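Local coordinates for UPF0255 protein frsA (Vibrio vulnificus, PDB 4I4C) that probably hydrolyses carboxylic esters to an alcohol and a carboxylate, as a member of the FrsA family of alpha/beta-hydrolases, at residues 155-160 / 183-188; 164-169 / 211-216; 34-39 / 329-334; 47-52 / 316-321. All blocks are in the same frame, centred on the assembly; numbering follows the deposited sequence.

Contact 1 (155-160 / 183-188); sequences SAYLEA and HLHLTN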
loop_
_atom_site.group_PDB
_atom_site.type_symbol
_atom_site.label_atom_id
_atom_site.label_comp_id
_atom_site.label_asym_id
_atom_site.label_seq_id
_atom_site.Cartn_x
_atom_site.Cartn_y
_atom_site.Cartn_z
ATOM N N SER A 155 10.844 -8.011 10.293
ATOM C CA SER A 155 11.158 -8.972 11.351
ATOM C C SER A 155 10.007 -9.053 12.379
ATOM O O SER A 155 9.674 -10.122 12.867
ATOM C CB SER A 155 12.524 -8.689 12.013
ATOM O OG SER A 155 12.551 -7.439 12.668
ATOM N N ALA A 156 9.353 -7.935 12.659
ATOM C CA ALA A 156 8.251 -7.970 13.597
ATOM C C ALA A 156 7.048 -8.756 13.057
ATOM O O ALA A 156 6.358 -9.442 13.816
ATOM C CB ALA A 156 7.853 -6.550 14.035
ATOM N N TYR A 157 6.791 -8.649 11.756
ATOM C CA TYR A 157 5.677 -9.372 11.143
ATOM C C TYR A 157 5.852 -10.885 11.251
ATOM O O TYR A 157 4.903 -11.608 11.557
ATOM C CB TYR A 157 5.538 -8.989 9.665
ATOM C CG TYR A 157 4.147 -9.198 9.090
ATOM C CD1 TYR A 157 3.154 -8.234 9.257
ATOM C CD2 TYR A 157 3.834 -10.346 8.371
ATOM C CE1 TYR A 157 1.893 -8.407 8.729
ATOM C CE2 TYR A 157 2.558 -10.532 7.834
ATOM C CZ TYR A 157 1.599 -9.558 8.020
ATOM O OH TYR A 157 0.338 -9.718 7.503
ATOM N N LEU A 158 7.054 -11.365 10.965
ATOM C CA LEU A 158 7.298 -12.804 11.008
ATOM C C LEU A 158 7.231 -13.321 12.443
ATOM O O LEU A 158 6.680 -14.393 12.696
ATOM C CB LEU A 158 8.619 -13.163 10.321
ATOM C CG LEU A 158 8.741 -12.671 8.872
ATOM C CD1 LEU A 158 10.107 -13.002 8.284
ATOM C CD2 LEU A 158 7.636 -13.243 7.990
ATOM N N GLU A 159 7.752 -12.535 13.389
ATOM C CA GLU A 159 7.668 -12.896 14.800
ATOM C C GLU A 159 6.214 -12.924 15.300
ATOM O O GLU A 159 5.833 -13.784 16.097
ATOM C CB GLU A 159 8.551 -11.964 15.657
ATOM C CG GLU A 159 8.862 -12.505 17.036
ATOM C CD GLU A 159 9.385 -13.936 17.002
ATOM O OE1 GLU A 159 10.459 -14.167 16.403
ATOM O OE2 GLU A 159 8.713 -14.831 17.566
ATOM N N ALA A 160 5.398 -11.994 14.822
ATOM C CA ALA A 160 3.963 -12.039 15.093
ATOM C C ALA A 160 3.340 -13.285 14.457
ATOM O O ALA A 160 2.544 -13.979 15.082
ATOM C CB ALA A 160 3.278 -10.798 14.546
ATOM N N HIS A 183 3.372 -13.292 1.146
ATOM C CA HIS A 183 2.969 -13.854 2.431
ATOM C C HIS A 183 1.578 -14.487 2.359
ATOM O O HIS A 183 0.586 -13.807 2.128
ATOM C CB HIS A 183 3.009 -12.791 3.533
ATOM C CG HIS A 183 4.389 -12.335 3.887
ATOM N ND1 HIS A 183 5.122 -11.480 3.092
ATOM C CD2 HIS A 183 5.178 -12.620 4.954
ATOM C CE1 HIS A 183 6.296 -11.252 3.655
ATOM N NE2 HIS A 183 6.352 -11.935 4.788
ATOM N N LEU A 184 1.523 -15.795 2.586
ATOM C CA LEU A 184 0.270 -16.542 2.565
ATOM C C LEU A 184 -0.268 -16.722 3.976
ATOM O O LEU A 184 0.354 -17.369 4.806
ATOM C CB LEU A 184 0.484 -17.911 1.905
ATOM C CG LEU A 184 -0.713 -18.859 1.796
ATOM C CD1 LEU A 184 -1.815 -18.274 0.891
ATOM C CD2 LEU A 184 -0.250 -20.227 1.277
ATOM N N HIS A 185 -1.420 -16.126 4.240
ATOM C CA HIS A 185 -2.075 -16.199 5.536
ATOM C C HIS A 185 -3.218 -17.204 5.470
ATOM O O HIS A 185 -4.153 -17.024 4.695
ATOM C CB HIS A 185 -2.660 -14.833 5.902
ATOM C CG HIS A 185 -1.679 -13.710 5.794
ATOM N ND1 HIS A 185 -1.138 -13.305 4.599
ATOM C CD2 HIS A 185 -1.140 -12.911 6.750
ATOM C CE1 HIS A 185 -0.300 -12.299 4.816
ATOM N NE2 HIS A 185 -0.287 -12.046 6.109
ATOM N N LEU A 186 -3.158 -18.244 6.294
ATOM C CA LEU A 186 -4.209 -19.262 6.306
ATOM C C LEU A 186 -4.847 -19.400 7.688
ATOM O O LEU A 186 -4.171 -19.254 8.699
ATOM C CB LEU A 186 -3.626 -20.600 5.872
ATOM C CG LEU A 186 -2.910 -20.571 4.529
ATOM C CD1 LEU A 186 -1.635 -21.380 4.612
ATOM C CD2 LEU A 186 -3.826 -21.096 3.420
ATOM N N THR A 187 -6.149 -19.681 7.735
ATOM C CA THR A 187 -6.823 -19.935 9.010
ATOM C C THR A 187 -6.389 -21.284 9.571
ATOM O O THR A 187 -6.262 -21.470 10.791
ATOM C CB THR A 187 -8.344 -19.932 8.864
ATOM O OG1 THR A 187 -8.716 -20.874 7.854
ATOM C CG2 THR A 187 -8.835 -18.555 8.458
ATOM N N ASN A 188 -6.162 -22.218 8.652
ATOM C CA ASN A 188 -5.687 -23.554 8.965
ATOM C C ASN A 188 -5.258 -24.219 7.669
ATOM O O ASN A 188 -5.351 -23.616 6.591
ATOM C CB ASN A 188 -6.773 -24.388 9.656
ATOM C CG ASN A 188 -8.046 -24.478 8.851
ATOM O OD1 ASN A 188 -8.069 -25.063 7.769
ATOM N ND2 ASN A 188 -9.126 -23.912 9.382
#
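Tyr157 of helix 144-163 meets His183 and His185 of strand 178-186 in a buried helix-on-sheet contact built as an aromatic cluster. Tyr157 has CG anti to the backbone N (chi1 -156°), which points the ring to the strand. The polar link is a hydrogen bond of 2.8 Å between Tyr157 OH and His185 NE2, and either atom could be the donor. NE2 lies at the tyrosine ring edge, and the two rings meet rim to rim with planes 80° apart. His185 ND1 bonds to Met224 O, so both ring nitrogens are held and the imidazole is fixed in rotation. The Tyr157 edge also points at the face of His183, with ring centroids 5.8 Å apart: a T-shaped pair. Leu158 CD2 meets the edge of the His183 ring, in its plane, 3.7 Å from His183 NE2. His183 ND1 bonds to Gln206 OE1. Tyr157 also makes an edge-to-face pair with Phe126 of helix 121-136. Strand 178-186 runs between strands 167-175 and 223-226, and helix 144-163 runs nearly along it, 27° from parallel for these short segments.

Contact 2 (164-169 / 211-216); sequences SKYIIK and RLFRDH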
loop_
_atom_site.group_PDB
_atom_site.type_symbol
_atom_site.label_atom_id
_atom_site.label_comp_id
_atom_site.label_asym_id
_atom_site.label_seq_id
_atom_site.Cartn_x
_atom_site.Cartn_y
_atom_site.Cartn_z
ATOM N N SER A 164 1.220 -16.406 16.121
ATOM C CA SER A 164 -0.206 -16.439 15.872
ATOM C C SER A 164 -0.710 -17.867 15.843
ATOM O O SER A 164 0.011 -18.783 15.447
ATOM C CB SER A 164 -0.547 -15.761 14.538
ATOM O OG SER A 164 -1.949 -15.685 14.376
ATOM N N LYS A 165 -1.958 -18.043 16.254
ATOM C CA LYS A 165 -2.657 -19.306 16.076
ATOM C C LYS A 165 -2.973 -19.522 14.589
ATOM O O LYS A 165 -3.258 -20.638 14.165
ATOM C CB LYS A 165 -3.944 -19.314 16.906
ATOM C CG LYS A 165 -5.082 -18.518 16.286
ATOM C CD LYS A 165 -6.174 -18.164 17.295
ATOM C CE LYS A 165 -7.530 -18.060 16.599
ATOM N NZ LYS A 165 -8.534 -17.283 17.377
ATOM N N TYR A 166 -2.920 -18.454 13.796
ATOM C CA TYR A 166 -3.135 -18.577 12.354
ATOM C C TYR A 166 -1.841 -18.955 11.655
ATOM O O TYR A 166 -0.761 -18.853 12.218
ATOM C CB TYR A 166 -3.666 -17.278 11.753
ATOM C CG TYR A 166 -5.014 -16.840 12.265
ATOM C CD1 TYR A 166 -6.185 -17.266 11.648
ATOM C CD2 TYR A 166 -5.122 -15.980 13.349
ATOM C CE1 TYR A 166 -7.426 -16.860 12.105
ATOM C CE2 TYR A 166 -6.362 -15.571 13.815
ATOM C CZ TYR A 166 -7.511 -16.018 13.189
ATOM O OH TYR A 166 -8.747 -15.620 13.637
ATOM N N ILE A 167 -1.944 -19.366 10.401
ATOM C CA ILE A 167 -0.773 -19.869 9.713
ATOM C C ILE A 167 -0.291 -18.904 8.641
ATOM O O ILE A 167 -1.020 -18.605 7.693
ATOM C CB ILE A 167 -1.057 -21.247 9.095
ATOM C CG1 ILE A 167 -1.507 -22.227 10.187
ATOM C CG2 ILE A 167 0.160 -21.754 8.352
ATOM C CD1 ILE A 167 -1.524 -23.665 9.742
ATOM N N ILE A 168 0.935 -18.412 8.790
ATOM C CA ILE A 168 1.483 -17.484 7.796
ATOM C C ILE A 168 2.780 -18.012 7.212
ATOM O O ILE A 168 3.762 -18.197 7.922
ATOM C CB ILE A 168 1.727 -16.065 8.358
ATOM C CG1 ILE A 168 0.463 -15.500 9.009
ATOM C CG2 ILE A 168 2.206 -15.130 7.245
ATOM C CD1 ILE A 168 0.277 -15.873 10.454
ATOM N N LYS A 169 2.776 -18.255 5.907
ATOM C CA LYS A 169 3.967 -18.749 5.227
ATOM C C LYS A 169 4.549 -17.692 4.296
ATOM O O LYS A 169 3.826 -17.052 3.533
ATOM C CB LYS A 169 3.641 -20.003 4.422
ATOM C CG LYS A 169 3.091 -21.157 5.239
ATOM C CD LYS A 169 2.602 -22.264 4.311
ATOM C CE LYS A 169 1.886 -23.375 5.064
ATOM N NZ LYS A 169 2.823 -24.311 5.755
ATOM N N ARG A 211 -4.962 -6.766 9.403
ATOM C CA ARG A 211 -6.358 -6.709 9.849
ATOM C C ARG A 211 -7.356 -7.038 8.734
ATOM O O ARG A 211 -8.512 -7.382 9.001
ATOM C CB ARG A 211 -6.672 -5.350 10.486
ATOM C CG ARG A 211 -5.791 -5.047 11.698
ATOM C CD ARG A 211 -6.565 -4.433 12.868
ATOM N NE ARG A 211 -5.760 -4.453 14.096
ATOM C CZ ARG A 211 -6.129 -3.927 15.264
ATOM N NH1 ARG A 211 -7.307 -3.322 15.384
ATOM N NH2 ARG A 211 -5.314 -4.004 16.315
ATOM N N LEU A 212 -6.917 -6.925 7.485
ATOM C CA LEU A 212 -7.771 -7.328 6.365
ATOM C C LEU A 212 -8.059 -8.817 6.502
ATOM O O LEU A 212 -9.209 -9.249 6.392
ATOM C CB LEU A 212 -7.093 -7.049 5.031
ATOM C CG LEU A 212 -7.852 -7.526 3.805
ATOM C CD1 LEU A 212 -9.255 -6.923 3.822
ATOM C CD2 LEU A 212 -7.071 -7.105 2.568
ATOM N N PHE A 213 -7.005 -9.590 6.755
ATOM C CA PHE A 213 -7.130 -11.030 7.007
ATOM C C PHE A 213 -7.788 -11.326 8.360
ATOM O O PHE A 213 -8.755 -12.072 8.425
ATOM C CB PHE A 213 -5.755 -11.714 6.937
ATOM C CG PHE A 213 -5.764 -13.164 7.366
ATOM C CD1 PHE A 213 -6.240 -14.153 6.513
ATOM C CD2 PHE A 213 -5.287 -13.541 8.609
ATOM C CE1 PHE A 213 -6.239 -15.483 6.901
ATOM C CE2 PHE A 213 -5.289 -14.874 8.997
ATOM C CZ PHE A 213 -5.764 -15.839 8.141
ATOM N N ARG A 214 -7.271 -10.744 9.440
ATOM C CA ARG A 214 -7.725 -11.113 10.790
ATOM C C ARG A 214 -9.201 -10.810 11.047
ATOM O O ARG A 214 -9.916 -11.623 11.622
ATOM C CB ARG A 214 -6.875 -10.432 11.872
ATOM C CG ARG A 214 -7.020 -11.047 13.261
ATOM C CD ARG A 214 -6.469 -10.086 14.340
ATOM N NE ARG A 214 -7.180 -8.808 14.307
ATOM C CZ ARG A 214 -6.932 -7.768 15.098
ATOM N NH1 ARG A 214 -5.971 -7.822 16.020
ATOM N NH2 ARG A 214 -7.658 -6.669 14.963
ATOM N N ASP A 215 -9.650 -9.643 10.605
ATOM C CA ASP A 215 -10.971 -9.160 10.974
ATOM C C ASP A 215 -12.031 -9.378 9.897
ATOM O O ASP A 215 -13.213 -9.131 10.139
ATOM C CB ASP A 215 -10.902 -7.675 11.327
ATOM C CG ASP A 215 -10.117 -7.412 12.613
ATOM O OD1 ASP A 215 -9.932 -8.350 13.413
ATOM O OD2 ASP A 215 -9.691 -6.260 12.827
ATOM N N HIS A 216 -11.613 -9.832 8.717
ATOM C CA HIS A 216 -12.528 -9.961 7.586
ATOM C C HIS A 216 -12.415 -11.282 6.816
ATOM O O HIS A 216 -13.335 -12.098 6.842
ATOM C CB HIS A 216 -12.389 -8.760 6.646
ATOM C CG HIS A 216 -12.725 -7.453 7.297
ATOM N ND1 HIS A 216 -11.873 -6.822 8.177
ATOM C CD2 HIS A 216 -13.824 -6.668 7.210
ATOM C CE1 HIS A 216 -12.430 -5.702 8.602
ATOM N NE2 HIS A 216 -13.614 -5.583 8.029
#
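Phe213 of helix 210-217 presses its ring edge toward the face of Tyr166, just before strand 167-175. This is the tight part of the contact, an offset edge-to-face stack. The ring planes stand at 80° and the centroids are 5.3 Å apart. The closest atoms are Tyr166 CD1 and Phe213 CE2, at 3.7 Å. Phe213 CZ is almost as near to the same Tyr166 CD1, at 3.8 Å, so the CE2-CZ edge of the phenylalanine does the touching. Phe213 has CG anti to its backbone N (chi1 172°), which carries the ring across to the tyrosine. Phe213 is buried, and its ring also meets that of Trp210. Ser164 holds the turn ahead of Tyr166: its OG accepts from Tyr166 N at 3.0 Å, an ST turn.

The other side is looser and polar. Arg214 is partly exposed and comes no nearer than 4.6 Å to segment 164-169. Its guanidinium turns to the next residue and makes a two-pronged salt bridge with Asp215 through NE and NH2. Arg214 NH2 to Asp215 OD2 is nearly straight (171°) and in the guanidinium plane. Arg214 NE reaches Asp215 OD1 at 2.9 Å from above the carboxylate plane. Arg214 NH1 makes a salt bridge to Glu123 of helix 121-136. Helix 210-217 thus packs near the start of edge strand 167-175, with Phe213 also touching Met224 of strand 223-226.

Contact 3 (34-39 / 329-334); sequences QSLLDE and VDIYSL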
loop_
_atom_site.group_PDB
_atom_site.type_symbol
_atom_site.label_atom_id
_atom_site.label_comp_id
_atom_site.label_asym_id
_atom_site.label_seq_id
_atom_site.Cartn_x
_atom_site.Cartn_y
_atom_site.Cartn_z
ATOM N N GLN A 34 12.764 22.542 -8.863
ATOM C CA GLN A 34 12.737 23.035 -7.492
ATOM C C GLN A 34 11.868 24.270 -7.382
ATOM O O GLN A 34 11.158 24.460 -6.385
ATOM C CB GLN A 34 14.135 23.359 -6.960
ATOM C CG GLN A 34 14.124 23.816 -5.492
ATOM C CD GLN A 34 13.411 22.822 -4.562
ATOM O OE1 GLN A 34 13.812 21.658 -4.457
ATOM N NE2 GLN A 34 12.348 23.282 -3.886
ATOM N N SER A 35 11.931 25.116 -8.405
ATOM C CA SER A 35 11.110 26.325 -8.438
ATOM C C SER A 35 9.621 25.985 -8.466
ATOM O O SER A 35 8.814 26.646 -7.807
ATOM C CB SER A 35 11.488 27.219 -9.617
ATOM O OG SER A 35 10.493 28.208 -9.821
ATOM N N LEU A 36 9.258 24.953 -9.222
ATOM C CA LEU A 36 7.874 24.455 -9.225
ATOM C C LEU A 36 7.411 23.898 -7.859
ATOM O O LEU A 36 6.280 24.152 -7.424
ATOM C CB LEU A 36 7.670 23.429 -10.343
ATOM C CG LEU A 36 6.285 22.791 -10.440
ATOM C CD1 LEU A 36 5.198 23.850 -10.384
ATOM C CD2 LEU A 36 6.179 21.980 -11.716
ATOM N N LEU A 37 8.286 23.148 -7.192
ATOM C CA LEU A 37 8.030 22.658 -5.841
ATOM C C LEU A 37 7.754 23.798 -4.855
ATOM O O LEU A 37 6.862 23.700 -4.008
ATOM C CB LEU A 37 9.208 21.811 -5.349
ATOM C CG LEU A 37 9.340 20.454 -6.053
ATOM C CD1 LEU A 37 10.478 19.650 -5.464
ATOM C CD2 LEU A 37 8.020 19.665 -5.962
ATOM N N ASP A 38 8.520 24.879 -4.969
ATOM C CA ASP A 38 8.303 26.041 -4.114
ATOM C C ASP A 38 6.919 26.649 -4.366
ATOM O O ASP A 38 6.204 26.972 -3.420
ATOM C CB ASP A 38 9.421 27.075 -4.292
ATOM C CG ASP A 38 10.791 26.515 -3.963
ATOM O OD1 ASP A 38 10.887 25.635 -3.075
ATOM O OD2 ASP A 38 11.771 26.953 -4.603
ATOM N N GLU A 39 6.542 26.789 -5.639
ATOM C CA GLU A 39 5.178 27.206 -6.006
ATOM C C GLU A 39 4.093 26.357 -5.318
ATOM O O GLU A 39 3.172 26.884 -4.688
ATOM C CB GLU A 39 4.970 27.105 -7.520
ATOM C CG GLU A 39 5.400 28.309 -8.325
ATOM C CD GLU A 39 4.647 29.569 -7.947
ATOM O OE1 GLU A 39 3.428 29.666 -8.222
ATOM O OE2 GLU A 39 5.289 30.469 -7.373
ATOM N N VAL A 329 15.168 14.531 -10.700
ATOM C CA VAL A 329 13.816 14.627 -11.221
ATOM C C VAL A 329 13.550 15.884 -12.011
ATOM O O VAL A 329 13.826 16.994 -11.551
ATOM C CB VAL A 329 12.769 14.569 -10.089
ATOM C CG1 VAL A 329 11.350 14.513 -10.669
ATOM C CG2 VAL A 329 13.027 13.383 -9.217
ATOM N N ASP A 330 13.006 15.693 -13.205
ATOM C CA ASP A 330 12.328 16.755 -13.920
ATOM C C ASP A 330 10.831 16.475 -13.829
ATOM O O ASP A 330 10.358 15.479 -14.352
ATOM C CB ASP A 330 12.772 16.795 -15.383
ATOM C CG ASP A 330 12.200 17.976 -16.115
ATOM O OD1 ASP A 330 12.952 18.942 -16.356
ATOM O OD2 ASP A 330 10.990 17.943 -16.430
ATOM N N ILE A 331 10.093 17.348 -13.150
ATOM C CA ILE A 331 8.668 17.120 -12.905
ATOM C C ILE A 331 7.836 17.103 -14.185
ATOM O O ILE A 331 6.886 16.327 -14.310
ATOM C CB ILE A 331 8.093 18.162 -11.912
ATOM C CG1 ILE A 331 8.937 18.170 -10.624
ATOM C CG2 ILE A 331 6.636 17.885 -11.625
ATOM C CD1 ILE A 331 8.446 19.123 -9.537
ATOM N N TYR A 332 8.191 17.955 -15.139
ATOM C CA TYR A 332 7.424 18.047 -16.376
ATOM C C TYR A 332 7.548 16.738 -17.144
ATOM O O TYR A 332 6.570 16.223 -17.672
ATOM C CB TYR A 332 7.902 19.225 -17.229
ATOM C CG TYR A 332 7.969 20.525 -16.463
ATOM C CD1 TYR A 332 6.827 21.285 -16.239
ATOM C CD2 TYR A 332 9.177 20.983 -15.948
ATOM C CE1 TYR A 332 6.887 22.472 -15.529
ATOM C CE2 TYR A 332 9.252 22.167 -15.239
ATOM C CZ TYR A 332 8.104 22.909 -15.029
ATOM O OH TYR A 332 8.190 24.090 -14.319
ATOM N N SER A 333 8.758 16.202 -17.186
ATOM C CA SER A 333 8.989 14.937 -17.860
ATOM C C SER A 333 8.308 13.783 -17.120
ATOM O O SER A 333 7.619 12.980 -17.734
ATOM C CB SER A 333 10.478 14.679 -18.012
ATOM O OG SER A 333 10.693 13.396 -18.554
ATOM N N LEU A 334 8.503 13.707 -15.805
ATOM C CA LEU A 334 7.803 12.720 -14.980
ATOM C C LEU A 334 6.276 12.701 -15.185
ATOM O O LEU A 334 5.664 11.633 -15.275
ATOM C CB LEU A 334 8.124 12.945 -13.504
ATOM C CG LEU A 334 7.503 12.006 -12.469
ATOM C CD1 LEU A 334 7.743 10.578 -12.881
ATOM C CD2 LEU A 334 8.101 12.271 -11.073
#
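Leu36 holds CG anti to its backbone N (chi1 178°), while Leu37 has CG anti to its carbonyl carbon (chi1 -71°). The two neighbours on helix 31-44 thereby send separate methyls toward the first turn of helix 331-337. This is apolar helix-to-helix packing, and Asp330 is the N-cap of the second helix. The Leu36 and Tyr332 side chains run toward each other from their two helices. Leu36 CD2 lies 3.9 Å from Tyr332 CE1 and equally far from the hydroxyl oxygen, obliquely placed to the ring. The same methyl touches Ile331 CG2 at 4.1 Å, so it sits between the two side chains. Tyr332 is exposed and forms the outer side of the contact, while Ile331 and Leu37 are buried on the inner side. Leu317 of helix 314-323 and Tyr29 of strand 28-29 pack on both Leu37 and Ile331. The cap bond runs from Ser333 N to Asp330 OD2 at 2.9 Å, on the anti side of the carboxylate. Ile331 N bonds to Ser33 OG, which ties the start of helix 331-337 to helix 31-44. The tightest apolar touch is deep in the contact, where Ile331 CD1 stands 3.6 Å from Leu37 CD2.

Contact 4 (47-52 / 316-321); sequences SWYRNL and YLDVLA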
loop_
_atom_site.group_PDB
_atom_site.type_symbol
_atom_site.label_atom_id
_atom_site.label_comp_id
_atom_site.label_asym_id
_atom_site.label_seq_id
_atom_site.Cartn_x
_atom_site.Cartn_y
_atom_site.Cartn_z
ATOM N N SER A 47 1.134 21.779 6.559
ATOM C CA SER A 47 1.949 21.769 7.791
ATOM C C SER A 47 2.814 20.524 7.904
ATOM O O SER A 47 3.536 20.348 8.890
ATOM C CB SER A 47 1.031 21.814 9.031
ATOM O OG SER A 47 0.455 23.095 9.204
ATOM N N TRP A 48 2.700 19.633 6.923
ATOM C CA TRP A 48 3.389 18.361 6.968
ATOM C C TRP A 48 3.964 18.106 5.594
ATOM O O TRP A 48 3.352 18.483 4.596
ATOM C CB TRP A 48 2.406 17.231 7.319
ATOM C CG TRP A 48 1.767 17.363 8.657
ATOM C CD1 TRP A 48 0.556 17.931 8.930
ATOM C CD2 TRP A 48 2.290 16.903 9.916
ATOM N NE1 TRP A 48 0.300 17.867 10.276
ATOM C CE2 TRP A 48 1.344 17.237 10.904
ATOM C CE3 TRP A 48 3.460 16.236 10.299
ATOM C CZ2 TRP A 48 1.531 16.933 12.252
ATOM C CZ3 TRP A 48 3.646 15.933 11.643
ATOM C CH2 TRP A 48 2.687 16.285 12.602
ATOM N N TYR A 49 5.149 17.502 5.544
ATOM C CA TYR A 49 5.732 17.044 4.273
ATOM C C TYR A 49 4.959 15.811 3.811
ATOM O O TYR A 49 4.360 15.795 2.723
ATOM C CB TYR A 49 7.218 16.714 4.446
ATOM C CG TYR A 49 7.740 15.714 3.436
ATOM C CD1 TYR A 49 7.910 16.062 2.102
ATOM C CD2 TYR A 49 8.060 14.413 3.824
ATOM C CE1 TYR A 49 8.384 15.121 1.169
ATOM C CE2 TYR A 49 8.539 13.491 2.920
ATOM C CZ TYR A 49 8.696 13.837 1.600
ATOM O OH TYR A 49 9.165 12.891 0.713
ATOM N N ARG A 50 4.951 14.789 4.662
ATOM C CA ARG A 50 4.159 13.591 4.405
ATOM C C ARG A 50 2.671 13.892 4.319
ATOM O O ARG A 50 2.176 14.777 4.993
ATOM C CB ARG A 50 4.400 12.570 5.517
ATOM C CG ARG A 50 5.769 11.947 5.438
ATOM C CD ARG A 50 6.115 11.257 6.733
ATOM N NE ARG A 50 7.470 10.698 6.708
ATOM C CZ ARG A 50 8.573 11.361 7.065
ATOM N NH1 ARG A 50 8.511 12.641 7.438
ATOM N NH2 ARG A 50 9.747 10.747 7.020
ATOM N N ASN A 51 1.960 13.160 3.464
ATOM C CA ASN A 51 0.514 13.137 3.567
ATOM C C ASN A 51 0.157 12.262 4.760
ATOM O O ASN A 51 0.452 11.072 4.781
ATOM C CB ASN A 51 -0.143 12.617 2.286
ATOM C CG ASN A 51 -1.667 12.648 2.356
ATOM O OD1 ASN A 51 -2.314 11.612 2.279
ATOM N ND2 ASN A 51 -2.239 13.841 2.529
ATOM N N LEU A 52 -0.433 12.885 5.772
ATOM C CA LEU A 52 -0.869 12.204 6.986
ATOM C C LEU A 52 -2.095 11.339 6.722
ATOM O O LEU A 52 -3.098 11.812 6.183
ATOM C CB LEU A 52 -1.223 13.240 8.050
ATOM C CG LEU A 52 -0.300 13.325 9.247
ATOM C CD1 LEU A 52 1.134 13.389 8.781
ATOM C CD2 LEU A 52 -0.688 14.529 10.095
ATOM N N TYR A 316 4.329 12.947 -2.984
ATOM C CA TYR A 316 3.902 12.054 -4.078
ATOM C C TYR A 316 4.929 11.998 -5.205
ATOM O O TYR A 316 5.244 10.917 -5.724
ATOM C CB TYR A 316 2.497 12.423 -4.603
ATOM C CG TYR A 316 1.421 12.277 -3.529
ATOM C CD1 TYR A 316 0.840 11.036 -3.266
ATOM C CD2 TYR A 316 1.010 13.369 -2.761
ATOM C CE1 TYR A 316 -0.125 10.886 -2.278
ATOM C CE2 TYR A 316 0.032 13.228 -1.766
ATOM C CZ TYR A 316 -0.528 11.978 -1.535
ATOM O OH TYR A 316 -1.490 11.806 -0.561
ATOM N N LEU A 317 5.447 13.160 -5.581
ATOM C CA LEU A 317 6.480 13.226 -6.601
ATOM C C LEU A 317 7.758 12.511 -6.126
ATOM O O LEU A 317 8.427 11.852 -6.920
ATOM C CB LEU A 317 6.747 14.684 -6.982
ATOM C CG LEU A 317 5.559 15.379 -7.667
ATOM C CD1 LEU A 317 5.767 16.896 -7.722
ATOM C CD2 LEU A 317 5.354 14.818 -9.072
ATOM N N ASP A 318 8.071 12.611 -4.830
ATOM C CA ASP A 318 9.236 11.912 -4.270
ATOM C C ASP A 318 9.046 10.391 -4.357
ATOM O O ASP A 318 9.948 9.658 -4.775
ATOM C CB ASP A 318 9.495 12.306 -2.805
ATOM C CG ASP A 318 10.050 13.740 -2.625
ATOM O OD1 ASP A 318 10.408 14.438 -3.607
ATOM O OD2 ASP A 318 10.156 14.160 -1.449
ATOM N N VAL A 319 7.875 9.908 -3.947
ATOM C CA VAL A 319 7.569 8.484 -4.074
ATOM C C VAL A 319 7.665 7.998 -5.534
ATOM O O VAL A 319 8.223 6.931 -5.805
ATOM C CB VAL A 319 6.171 8.147 -3.519
ATOM C CG1 VAL A 319 5.737 6.745 -3.955
ATOM C CG2 VAL A 319 6.166 8.260 -2.012
ATOM N N LEU A 320 7.125 8.786 -6.458
ATOM C CA LEU A 320 7.159 8.440 -7.872
ATOM C C LEU A 320 8.589 8.367 -8.420
ATOM O O LEU A 320 8.948 7.406 -9.109
ATOM C CB LEU A 320 6.297 9.407 -8.682
ATOM C CG LEU A 320 4.802 9.210 -8.421
ATOM C CD1 LEU A 320 4.009 10.319 -9.044
ATOM C CD2 LEU A 320 4.366 7.852 -8.964
ATOM N N ALA A 321 9.399 9.375 -8.096
ATOM C CA ALA A 321 10.802 9.389 -8.469
ATOM C C ALA A 321 11.541 8.172 -7.930
ATOM O O ALA A 321 12.381 7.597 -8.616
ATOM C CB ALA A 321 11.468 10.668 -7.968
#
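Tyr49 and Asp318 make the one definite hydrogen bond between the 47-52 loop and helix 314-323. Tyr49 OH donates to Asp318 OD2 at 2.7 Å; OD2 accepts with its anti lone pair, the one away from OD1. OD2 lies near the plane of the tyrosine ring, at its edge, and ring and carboxylate planes are 40° apart. Tyr49 has CG anti to its backbone N (chi1 155°), which sends the ring out to the helix. The other oxygen, Asp318 OD1, is hydrogen-bonded to Tyr29 OH. Both oxygens of this buried carboxylate are therefore engaged by tyrosines.

Packing and nearby polar atoms make up the second group. Tyr316 lies obliquely across Asn51, with amide and ring planes 44° apart. Tyr316 OH is 3.3 Å from Asn51 CB and 3.0 Å from Asn51 OD1. Arg53 serves both residues: its NE bonds to Asn51 OD1, and its NH2 bonds weakly to Tyr316 OH. The Tyr316 side chain is also about 4 Å from the bound hexanoic acid.

The loop bridges helices 31-44 and 54-60. Tyr49 also touches helix 23-26 and Met315, so the contact lies where N-terminal elements meet helix 314-323.

Overall arrangement
Contacts 1 and 2 both reach the edge of the large mixed sheet, through outermost strand 167-175 and its neighbour 178-186. Their centres are 7 Å apart. Contacts 3 and 4 lie on the opposite side of the chain's centre, with centres 13 Å apart. They join through apolar packing, including Leu317 against Ile331 and Leu37. Contact 1 is buried; contacts 2, 3 and 4 are partly buried, and contact 3 has an exposed tyrosine at its margin. Chemistry follows place: contact 1 combines aromatic and polar links, contact 2 relies on an aromatic pair, contact 3 is apolar, leucines against an isoleucine and a tyrosine, and contact 4 is polar. Contacts 3 and 4 tie N-terminal segments to residues beyond 315.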